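Local coordinates for extracellular solute-binding protein family 1 (Arthrobacter chlorophenolicus, PDB 4R2F) that binds the disaccharide laminaribiose and, as an extracellular solute-binding protein, probably delivers such sugars to a membrane transporter for uptake, at residues N206-M209 with I210-M213; V238-L241 with L242-S246; V255-T258 with T259-N263. All coordinates share one frame; numbering follows the deposited sequence.

Contact 1. Residues N206-M209 with I210-M213; sequences NHLM and IMMM. With BGC (beta-D-glucopyranose), chain B.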
ATOM      1  N   ASN A 206      -7.506   6.770   1.157  1.00 28.59           N
ATOM      2  CA  ASN A 206      -6.881   7.177  -0.113  1.00 27.60           C
ATOM      3  C   ASN A 206      -6.887   6.006  -1.073  1.00 43.02           C
ATOM      4  O   ASN A 206      -7.204   6.148  -2.252  1.00 27.77           O
ATOM      5  CB  ASN A 206      -5.428   7.595   0.101  1.00 35.25           C
ATOM      6  CG  ASN A 206      -5.272   8.925   0.804  1.00 36.42           C
ATOM      7  OD1 ASN A 206      -4.154   9.341   1.081  1.00 41.27           O
ATOM      8  ND2 ASN A 206      -6.367   9.624   1.035  1.00 27.11           N
ATOM      9  N   HIS A 207      -6.549   4.828  -0.557  1.00 30.14           N
ATOM     10  CA  HIS A 207      -6.338   3.691  -1.414  1.00 32.53           C
ATOM     11  C   HIS A 207      -7.654   3.160  -1.932  1.00 22.34           C
ATOM     12  O   HIS A 207      -7.731   2.680  -3.060  1.00 30.63           O
ATOM     13  CB  HIS A 207      -5.581   2.602  -0.676  1.00 33.95           C
ATOM     14  CG  HIS A 207      -4.217   3.021  -0.227  1.00 21.94           C
ATOM     15  ND1 HIS A 207      -3.442   2.259   0.619  1.00 27.34           N
ATOM     16  CD2 HIS A 207      -3.477   4.120  -0.529  1.00 30.72           C
ATOM     17  CE1 HIS A 207      -2.289   2.871   0.829  1.00 26.56           C
ATOM     18  NE2 HIS A 207      -2.286   4.000   0.138  1.00 28.08           N
ATOM     19  N   LEU A 208      -8.676   3.256  -1.090  1.00 29.66           N
ATOM     20  CA  LEU A 208     -10.017   2.910  -1.454  1.00 29.56           C
ATOM     21  C   LEU A 208     -10.482   3.768  -2.629  1.00 32.42           C
ATOM     22  O   LEU A 208     -11.110   3.257  -3.531  1.00 26.33           O
ATOM     23  CB  LEU A 208     -10.959   3.099  -0.262  1.00 31.89           C
ATOM     24  CG  LEU A 208     -12.404   2.686  -0.484  1.00 38.21           C
ATOM     25  CD1 LEU A 208     -12.543   1.242  -0.974  1.00 34.38           C
ATOM     26  CD2 LEU A 208     -13.201   2.911   0.791  1.00 38.44           C
ATOM     27  N   MET A 209     -10.191   5.065  -2.609  1.00 32.05           N
ATOM     28  CA  MET A 209     -10.678   5.979  -3.679  1.00 32.66           C
ATOM     29  C   MET A 209     -10.173   5.435  -5.022  1.00 32.36           C
ATOM     30  O   MET A 209     -10.959   5.154  -5.951  1.00 30.32           O
ATOM     31  CB  MET A 209     -10.200   7.425  -3.459  1.00 33.58           C
ATOM     32  CG  MET A 209     -10.730   8.168  -2.218  1.00 39.60           C
ATOM     33  SD  MET A 209     -12.521   8.329  -2.045  1.00 25.17           S
ATOM     34  CE  MET A 209     -12.890   6.970  -0.954  1.00 33.81           C
ATOM     35  N   ILE A 210      -8.870   5.185  -5.070  1.00 31.51           N
ATOM     36  CA  ILE A 210      -8.232   4.729  -6.292  1.00 31.46           C
ATOM     37  C   ILE A 210      -8.604   3.293  -6.603  1.00 35.56           C
ATOM     38  O   ILE A 210      -8.873   2.983  -7.761  1.00 29.41           O
ATOM     39  CB  ILE A 210      -6.693   4.855  -6.259  1.00 27.23           C
ATOM     40  CG1 ILE A 210      -6.257   6.255  -5.834  1.00 33.45           C
ATOM     41  CG2 ILE A 210      -6.102   4.509  -7.634  1.00 41.09           C
ATOM     42  CD1 ILE A 210      -6.694   7.354  -6.764  1.00 36.26           C
ATOM     43  N   MET A 211      -8.654   2.415  -5.600  1.00 28.44           N
ATOM     44  CA  MET A 211      -9.113   1.029  -5.862  1.00 25.68           C
ATOM     45  C   MET A 211     -10.474   0.989  -6.525  1.00 39.44           C
ATOM     46  O   MET A 211     -10.679   0.179  -7.457  1.00 29.96           O
ATOM     47  CB  MET A 211      -9.144   0.114  -4.626  1.00 30.27           C
ATOM     48  CG  MET A 211      -9.530  -1.341  -4.989  1.00 29.62           C
ATOM     49  SD  MET A 211     -11.325  -1.601  -4.984  1.00 34.85           S
ATOM     50  CE  MET A 211     -11.533  -2.102  -3.270  1.00 51.52           C
ATOM     51  N   MET A 212     -11.408   1.839  -6.080  1.00 24.14           N
ATOM     52  CA  MET A 212     -12.753   1.749  -6.660  1.00 31.24           C
ATOM     53  C   MET A 212     -12.795   2.280  -8.089  1.00 25.58           C
ATOM     54  O   MET A 212     -13.539   1.740  -8.925  1.00 30.61           O
ATOM     55  CB  MET A 212     -13.823   2.410  -5.790  1.00 32.46           C
ATOM     56  CG  MET A 212     -14.006   1.719  -4.434  1.00 35.04           C
ATOM     57  SD  MET A 212     -14.685   0.047  -4.492  1.00 29.94           S
ATOM     58  CE  MET A 212     -16.367   0.522  -4.726  1.00 35.10           C
ATOM     59  N   MET A 213     -11.992   3.291  -8.377  1.00 28.86           N
ATOM     60  CA  MET A 213     -11.836   3.770  -9.770  1.00 31.40           C
ATOM     61  C   MET A 213     -11.294   2.612 -10.621  1.00 35.09           C
ATOM     62  O   MET A 213     -11.844   2.295 -11.673  1.00 36.10           O
ATOM     63  CB  MET A 213     -10.895   4.994  -9.853  1.00 32.43           C
ATOM     64  CG  MET A 213     -11.409   6.302  -9.230  1.00 35.52           C
ATOM     65  SD  MET A 213     -10.171   7.618  -9.251  1.00 33.83           S
ATOM     66  CE  MET A 213     -10.547   8.476  -7.769  1.00 37.75           C
TER
HETATM   67  C2  BGC B   2       1.803   1.619   0.697  1.00 26.35           C
HETATM   68  C3  BGC B   2       2.872   2.532   0.094  1.00 29.82           C
HETATM   69  C4  BGC B   2       2.318   3.940  -0.069  1.00 26.66           C
HETATM   70  C5  BGC B   2       1.779   4.447   1.262  1.00 26.83           C
HETATM   71  C6  BGC B   2       1.097   5.815   1.122  1.00 27.09           C
HETATM   72  C1  BGC B   2       1.445   2.226   2.043  1.00 24.00           C
HETATM   73  O2  BGC B   2       2.289   0.291   0.849  1.00 27.54           O
HETATM   74  O3  BGC B   2       3.303   2.028  -1.170  1.00 24.55           O
HETATM   75  O4  BGC B   2       3.360   4.823  -0.466  1.00 29.45           O
HETATM   76  O5  BGC B   2       0.845   3.510   1.810  1.00 23.42           O
HETATM   77  O6  BGC B   2      -0.066   5.763   0.266  1.00 26.87           O

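Contact 2. Residues V238-L241 with L242-S246; sequences VEFL and LELVS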
ATOM      1  N   VAL A 238     -16.939   7.282  -7.860  1.00 30.05           N
ATOM      2  CA  VAL A 238     -17.114   8.239  -6.792  1.00 41.59           C
ATOM      3  C   VAL A 238     -18.576   8.371  -6.389  1.00 39.65           C
ATOM      4  O   VAL A 238     -18.862   8.492  -5.198  1.00 36.13           O
ATOM      5  CB  VAL A 238     -16.517   9.608  -7.142  1.00 38.84           C
ATOM      6  CG1 VAL A 238     -16.829  10.634  -6.054  1.00 32.77           C
ATOM      7  CG2 VAL A 238     -15.010   9.489  -7.282  1.00 33.46           C
ATOM      8  N   GLU A 239     -19.490   8.328  -7.358  1.00 40.31           N
ATOM      9  CA  GLU A 239     -20.925   8.306  -7.061  1.00 46.28           C
ATOM     10  C   GLU A 239     -21.306   7.099  -6.203  1.00 40.97           C
ATOM     11  O   GLU A 239     -22.166   7.190  -5.345  1.00 38.30           O
ATOM     12  CB  GLU A 239     -21.772   8.304  -8.349  1.00 40.05           C
ATOM     13  CG  GLU A 239     -21.804   9.649  -9.068  1.00 46.10           C
ATOM     14  CD  GLU A 239     -22.569   9.634 -10.394  1.00 74.65           C
ATOM     15  OE1 GLU A 239     -22.805   8.551 -10.983  1.00 60.00           O
ATOM     16  OE2 GLU A 239     -22.935  10.730 -10.867  1.00 55.25           O
ATOM     17  N   PHE A 240     -20.669   5.960  -6.436  1.00 35.63           N
ATOM     18  CA  PHE A 240     -20.990   4.781  -5.665  1.00 39.86           C
ATOM     19  C   PHE A 240     -20.516   4.924  -4.210  1.00 27.80           C
ATOM     20  O   PHE A 240     -21.251   4.600  -3.280  1.00 35.52           O
ATOM     21  CB  PHE A 240     -20.418   3.541  -6.322  1.00 35.51           C
ATOM     22  CG  PHE A 240     -20.714   2.296  -5.572  1.00 32.66           C
ATOM     23  CD1 PHE A 240     -22.020   1.813  -5.486  1.00 37.57           C
ATOM     24  CD2 PHE A 240     -19.698   1.603  -4.930  1.00 39.09           C
ATOM     25  CE1 PHE A 240     -22.307   0.664  -4.776  1.00 45.17           C
ATOM     26  CE2 PHE A 240     -19.983   0.436  -4.231  1.00 41.25           C
ATOM     27  CZ  PHE A 240     -21.285  -0.024  -4.143  1.00 35.03           C
ATOM     28  N   LEU A 241     -19.308   5.430  -4.035  1.00 33.61           N
ATOM     29  CA  LEU A 241     -18.786   5.707  -2.706  1.00 34.26           C
ATOM     30  C   LEU A 241     -19.679   6.696  -1.953  1.00 40.22           C
ATOM     31  O   LEU A 241     -20.023   6.474  -0.798  1.00 35.03           O
ATOM     32  CB  LEU A 241     -17.357   6.220  -2.801  1.00 29.59           C
ATOM     33  CG  LEU A 241     -16.368   5.104  -3.187  1.00 38.30           C
ATOM     34  CD1 LEU A 241     -15.066   5.635  -3.753  1.00 36.13           C
ATOM     35  CD2 LEU A 241     -16.107   4.191  -2.004  1.00 39.22           C
ATOM     36  N   LEU A 242     -20.077   7.771  -2.614  1.00 35.16           N
ATOM     37  CA  LEU A 242     -21.024   8.723  -2.009  1.00 30.43           C
ATOM     38  C   LEU A 242     -22.339   8.082  -1.594  1.00 30.23           C
ATOM     39  O   LEU A 242     -22.900   8.438  -0.559  1.00 37.11           O
ATOM     40  CB  LEU A 242     -21.299   9.870  -2.959  1.00 30.40           C
ATOM     41  CG  LEU A 242     -20.121  10.801  -3.186  1.00 31.84           C
ATOM     42  CD1 LEU A 242     -20.409  11.726  -4.380  1.00 43.29           C
ATOM     43  CD2 LEU A 242     -19.834  11.603  -1.925  1.00 38.14           C
ATOM     44  N   GLU A 243     -22.805   7.107  -2.371  1.00 30.82           N
ATOM     45  CA  GLU A 243     -23.989   6.374  -2.031  1.00 37.74           C
ATOM     46  C   GLU A 243     -23.742   5.472  -0.819  1.00 43.30           C
ATOM     47  O   GLU A 243     -24.609   5.328   0.020  1.00 34.75           O
ATOM     48  CB  GLU A 243     -24.431   5.538  -3.220  1.00 39.48           C
ATOM     49  CG  GLU A 243     -25.892   5.156  -3.201  1.00 47.96           C
ATOM     50  CD  GLU A 243     -26.270   4.323  -4.412  1.00111.60           C
ATOM     51  OE1 GLU A 243     -27.422   3.854  -4.475  1.00 64.99           O
ATOM     52  OE2 GLU A 243     -25.413   4.121  -5.302  1.00 68.17           O
ATOM     53  N   LEU A 244     -22.584   4.824  -0.743  1.00 29.51           N
ATOM     54  CA  LEU A 244     -22.246   4.079   0.468  1.00 36.56           C
ATOM     55  C   LEU A 244     -22.214   4.997   1.710  1.00 32.72           C
ATOM     56  O   LEU A 244     -22.703   4.610   2.787  1.00 31.96           O
ATOM     57  CB  LEU A 244     -20.921   3.367   0.325  1.00 35.16           C
ATOM     58  CG  LEU A 244     -20.826   2.261  -0.709  1.00 40.16           C
ATOM     59  CD1 LEU A 244     -19.450   1.642  -0.607  1.00 39.89           C
ATOM     60  CD2 LEU A 244     -21.907   1.219  -0.513  1.00 41.02           C
ATOM     61  N   VAL A 245     -21.689   6.217   1.540  1.00 28.60           N
ATOM     62  CA  VAL A 245     -21.654   7.222   2.614  1.00 32.51           C
ATOM     63  C   VAL A 245     -23.051   7.689   3.033  1.00 40.14           C
ATOM     64  O   VAL A 245     -23.357   7.733   4.236  1.00 35.48           O
ATOM     65  CB  VAL A 245     -20.771   8.443   2.267  1.00 32.15           C
ATOM     66  CG1 VAL A 245     -20.891   9.536   3.334  1.00 33.13           C
ATOM     67  CG2 VAL A 245     -19.297   8.034   2.134  1.00 31.09           C
ATOM     68  N   SER A 246     -23.907   8.002   2.066  1.00 37.87           N
ATOM     69  CA  SER A 246     -25.273   8.497   2.382  1.00 34.59           C
ATOM     70  C   SER A 246     -26.165   7.423   3.003  1.00 39.15           C
ATOM     71  O   SER A 246     -27.044   7.729   3.767  1.00 36.44           O
ATOM     72  CB  SER A 246     -25.961   9.083   1.136  1.00 49.01           C
ATOM     73  OG  SER A 246     -26.120   8.099   0.140  1.00 60.55           O
TER

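Contact 3. Residues V255-T258 with T259-N263; sequences VSYT and TDNLN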
ATOM      1  N   VAL A 255     -14.041   9.047   8.154  1.00 30.65           N
ATOM      2  CA  VAL A 255     -13.113  10.109   7.763  1.00 25.88           C
ATOM      3  C   VAL A 255     -12.075  10.415   8.852  1.00 29.46           C
ATOM      4  O   VAL A 255     -10.946  10.840   8.559  1.00 31.33           O
ATOM      5  CB  VAL A 255     -13.898  11.404   7.370  1.00 28.98           C
ATOM      6  CG1 VAL A 255     -14.728  11.914   8.522  1.00 29.83           C
ATOM      7  CG2 VAL A 255     -12.959  12.501   6.911  1.00 34.60           C
ATOM      8  N   SER A 256     -12.462  10.203  10.109  1.00 28.76           N
ATOM      9  CA  SER A 256     -11.650  10.556  11.253  1.00 24.09           C
ATOM     10  C   SER A 256     -10.758   9.427  11.765  1.00 27.02           C
ATOM     11  O   SER A 256      -9.933   9.652  12.657  1.00 31.89           O
ATOM     12  CB  SER A 256     -12.558  11.004  12.413  1.00 27.33           C
ATOM     13  OG  SER A 256     -13.259   9.899  13.000  1.00 29.32           O
ATOM     14  N   TYR A 257     -10.932   8.225  11.229  1.00 29.57           N
ATOM     15  CA  TYR A 257     -10.378   7.057  11.888  1.00 34.06           C
ATOM     16  C   TYR A 257      -8.923   6.806  11.557  1.00 25.95           C
ATOM     17  O   TYR A 257      -8.531   6.723  10.398  1.00 26.83           O
ATOM     18  CB  TYR A 257     -11.154   5.811  11.545  1.00 25.48           C
ATOM     19  CG  TYR A 257     -12.528   5.665  12.154  1.00 31.93           C
ATOM     20  CD1 TYR A 257     -12.887   6.265  13.375  1.00 28.42           C
ATOM     21  CD2 TYR A 257     -13.448   4.856  11.535  1.00 33.27           C
ATOM     22  CE1 TYR A 257     -14.157   6.068  13.910  1.00 29.01           C
ATOM     23  CE2 TYR A 257     -14.713   4.664  12.046  1.00 36.05           C
ATOM     24  CZ  TYR A 257     -15.068   5.261  13.224  1.00 32.23           C
ATOM     25  OH  TYR A 257     -16.342   5.024  13.683  1.00 31.95           O
ATOM     26  N   THR A 258      -8.135   6.668  12.602  1.00 28.46           N
ATOM     27  CA  THR A 258      -6.732   6.356  12.499  1.00 32.18           C
ATOM     28  C   THR A 258      -6.599   4.859  12.224  1.00 21.20           C
ATOM     29  O   THR A 258      -7.586   4.096  12.233  1.00 28.73           O
ATOM     30  CB  THR A 258      -6.001   6.616  13.841  1.00 29.88           C
ATOM     31  OG1 THR A 258      -6.647   5.828  14.845  1.00 28.90           O
ATOM     32  CG2 THR A 258      -6.000   8.109  14.267  1.00 32.63           C
ATOM     33  N   THR A 259      -5.352   4.429  12.047  1.00 25.79           N
ATOM     34  CA  THR A 259      -5.073   3.020  11.800  1.00 28.74           C
ATOM     35  C   THR A 259      -5.543   2.212  13.003  1.00 33.37           C
ATOM     36  O   THR A 259      -6.167   1.172  12.850  1.00 29.97           O
ATOM     37  CB  THR A 259      -3.576   2.807  11.497  1.00 31.39           C
ATOM     38  OG1 THR A 259      -3.249   3.395  10.221  1.00 32.69           O
ATOM     39  CG2 THR A 259      -3.252   1.329  11.468  1.00 35.94           C
ATOM     40  N   ASP A 260      -5.257   2.710  14.204  1.00 31.67           N
ATOM     41  CA  ASP A 260      -5.725   2.062  15.428  1.00 30.68           C
ATOM     42  C   ASP A 260      -7.229   1.980  15.503  1.00 29.42           C
ATOM     43  O   ASP A 260      -7.765   0.964  15.931  1.00 33.28           O
ATOM     44  CB  ASP A 260      -5.189   2.803  16.681  1.00 25.28           C
ATOM     45  CG  ASP A 260      -3.721   2.514  16.954  1.00 43.94           C
ATOM     46  OD1 ASP A 260      -3.161   1.569  16.366  1.00 40.77           O
ATOM     47  OD2 ASP A 260      -3.114   3.237  17.760  1.00 47.58           O
ATOM     48  N   ASN A 261      -7.915   3.062  15.135  1.00 29.51           N
ATOM     49  CA  ASN A 261      -9.375   3.069  15.156  1.00 25.10           C
ATOM     50  C   ASN A 261      -9.936   1.996  14.242  1.00 30.37           C
ATOM     51  O   ASN A 261     -10.866   1.280  14.604  1.00 35.98           O
ATOM     52  CB  ASN A 261      -9.953   4.400  14.671  1.00 32.40           C
ATOM     53  CG  ASN A 261      -9.663   5.571  15.593  1.00 35.38           C
ATOM     54  OD1 ASN A 261      -9.658   6.708  15.149  1.00 30.84           O
ATOM     55  ND2 ASN A 261      -9.409   5.304  16.859  1.00 33.10           N
ATOM     56  N   LEU A 262      -9.377   1.918  13.046  1.00 29.30           N
ATOM     57  CA  LEU A 262      -9.843   0.992  12.033  1.00 31.76           C
ATOM     58  C   LEU A 262      -9.543  -0.467  12.434  1.00 26.15           C
ATOM     59  O   LEU A 262     -10.422  -1.327  12.351  1.00 27.98           O
ATOM     60  CB  LEU A 262      -9.233   1.356  10.669  1.00 26.71           C
ATOM     61  CG  LEU A 262      -9.566   0.371   9.538  1.00 33.45           C
ATOM     62  CD1 LEU A 262     -11.069   0.184   9.356  1.00 34.94           C
ATOM     63  CD2 LEU A 262      -8.918   0.865   8.265  1.00 32.68           C
ATOM     64  N   ASN A 263      -8.310  -0.734  12.860  1.00 30.64           N
ATOM     65  CA  ASN A 263      -7.962  -2.052  13.372  1.00 32.89           C
ATOM     66  C   ASN A 263      -8.906  -2.489  14.512  1.00 35.96           C
ATOM     67  O   ASN A 263      -9.396  -3.609  14.513  1.00 32.92           O
ATOM     68  CB  ASN A 263      -6.518  -2.080  13.846  1.00 37.51           C
ATOM     69  CG  ASN A 263      -5.519  -2.054  12.705  1.00 34.21           C
ATOM     70  OD1 ASN A 263      -5.856  -2.254  11.546  1.00 32.63           O
ATOM     71  ND2 ASN A 263      -4.280  -1.818  13.039  1.00 35.01           N
TER
HETATM   72  O   HOH W   1      -9.792   9.178  16.069  1.00 37.49           O

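Contact 1. Residues N206-M209 with I210-M213
L208 and M212, one turn apart on helix 204-215, lie side by side and point the same way, the tightly packed part of the contact. The leucine methyl CD1 sits 3.8 Å from M212 CG, and the same methyl also meets M211 CE, more distantly and at a slant. With CG anti to the backbone N (chi1 -176°), L208 leans forward, onto the following turn. The helical bonds are uneven: M211 N to H207 O is short at 2.7 Å and M212 N to L208 O measures 2.9 Å, whereas I210 N to N206 O, at 3.4 Å, is weak. Looser packing marks the M209 flank, where M213 CE comes no nearer than 4.4 Å to M209 CB; F403 of helix 398-408 packs against both methionines. At the sugar end, apolar packing gives way to a single directed bond. H207 NE2 donates to O6 of the beta-D-glucopyranose over 2.8 Å, almost straight at 172°, with the sugar's C6 in the ring plane at its edge. The imidazole is held from its other nitrogen, ND1, by a hydrogen bond with NE of R156. Two turns of one helix thus join a methionine-rich core to the glycan pocket, and the bond from R156 to ND1 is likely to fix the ring rotation that aims NE2 at the sugar hydroxyl.

Contact 2. Residues V238-L241 with L242-S246
V238 O and L242 N meet in the straightest of the four i to i+4 bonds that cross from 238-241 to 242-246, 2.9 Å long with an N-H...O angle of 170°, on the last turns of the alpha-helix 232-246. L244 N to F240 O and V245 N to L241 O are equally short, and E243 N to E239 O is more bent, at 146°. S246 N to L242 O, at 2.8 Å, carries the series on. Near the end of the helix S246 OG donates to the carbonyl O of E243, an oxygen that also receives N247 ND2, so two side chains grip it.

Outward from this backbone, the main side-chain contact is F240 with L244. Because F240 has its CG anti to the backbone N (chi1 180°), the ring swings toward the following turn, and L244 lies over one of its faces, with CG 4.0 Å above the plane and displaced toward the rim. Both leucine methyls touch the ring, CD1 at CE2 and CD2 at CZ. The E243 carboxylate approaches the same ring obliquely, the two planes nearly perpendicular. W176 stacks on F240 and helix 204-215 touches it, which places the phenylalanine where three helices meet. With an alanine at F240, L244 would probably lose the surface under its methyls and W176 its stacking partner, leaving a gap between the helices.

Along another flank, V238 and L242 run side by side, pointing the same way, and both touch A414 of helix 414-428, while L241 turns to helix 204-215. Of the V238-L242 pair, the methyls come closest at V238 CG1 and L242 CD1, 4.1 Å apart.

Contact 3. Residues V255-T258 with T259-N263
T258 and N261 form a capping box at the start of helix 259-267, each side chain bonded to the other residue's backbone N-H. T258, the N-cap, offers OG1 to N261 N at 3.1 Å, and N261 OD1 in return accepts T258 N at 3.0 Å. The first torsion of the threonine (chi1 57°) sets OG1 between its own backbone N and carbonyl carbon, from where it can face the opening turn. The return bond is straight at its hydrogen, 166°, yet the donor stands well above the plane of the amide carbonyl, not on a lone pair. The first ordinary helical bond, L262 N to T258 O, closes the same turn.

Around this box, Y257 packs its CB against N261 CB at 3.6 Å, the two side chains crossing at about a right angle with ring and amide planes 73° apart. The tyrosine is tied down in turn by its hydroxyl, which is hydrogen-bonded to D251 OD2, and by its backbone O, which receives N202 ND2. N202 also touches T259, whose side chain lies near the bound sugar, so the cap is well placed to hold the start of a helix whose first residue lines the glycan pocket. On the solvent side a water bridges S256 O and N261 OD1, donating weakly to S256 O and, at 2.6 Å, to N261 OD1.

Contacts 1 and 2 each lie within one helix, and the two helices, 204-215 and 232-246, follow each other in the chain and pack together, M212 CE reaching F240 CD2 at 3.5 Å. Contact 1 is wholly buried, nearest of the three to the centre of the protein, and largely apolar except at its sugar-facing end; contact 2, farther out, is part buried and sets a phenylalanine-leucine contact beside two glutamates, E239 exposed and E243 partly so. Contact 3 lies at the surface, touches neither of the others, and relies on polar capping and water. Its centre is about 17 Å from that of contact 1, yet both supply a residue to the glycan pocket; 238-246 supplies none.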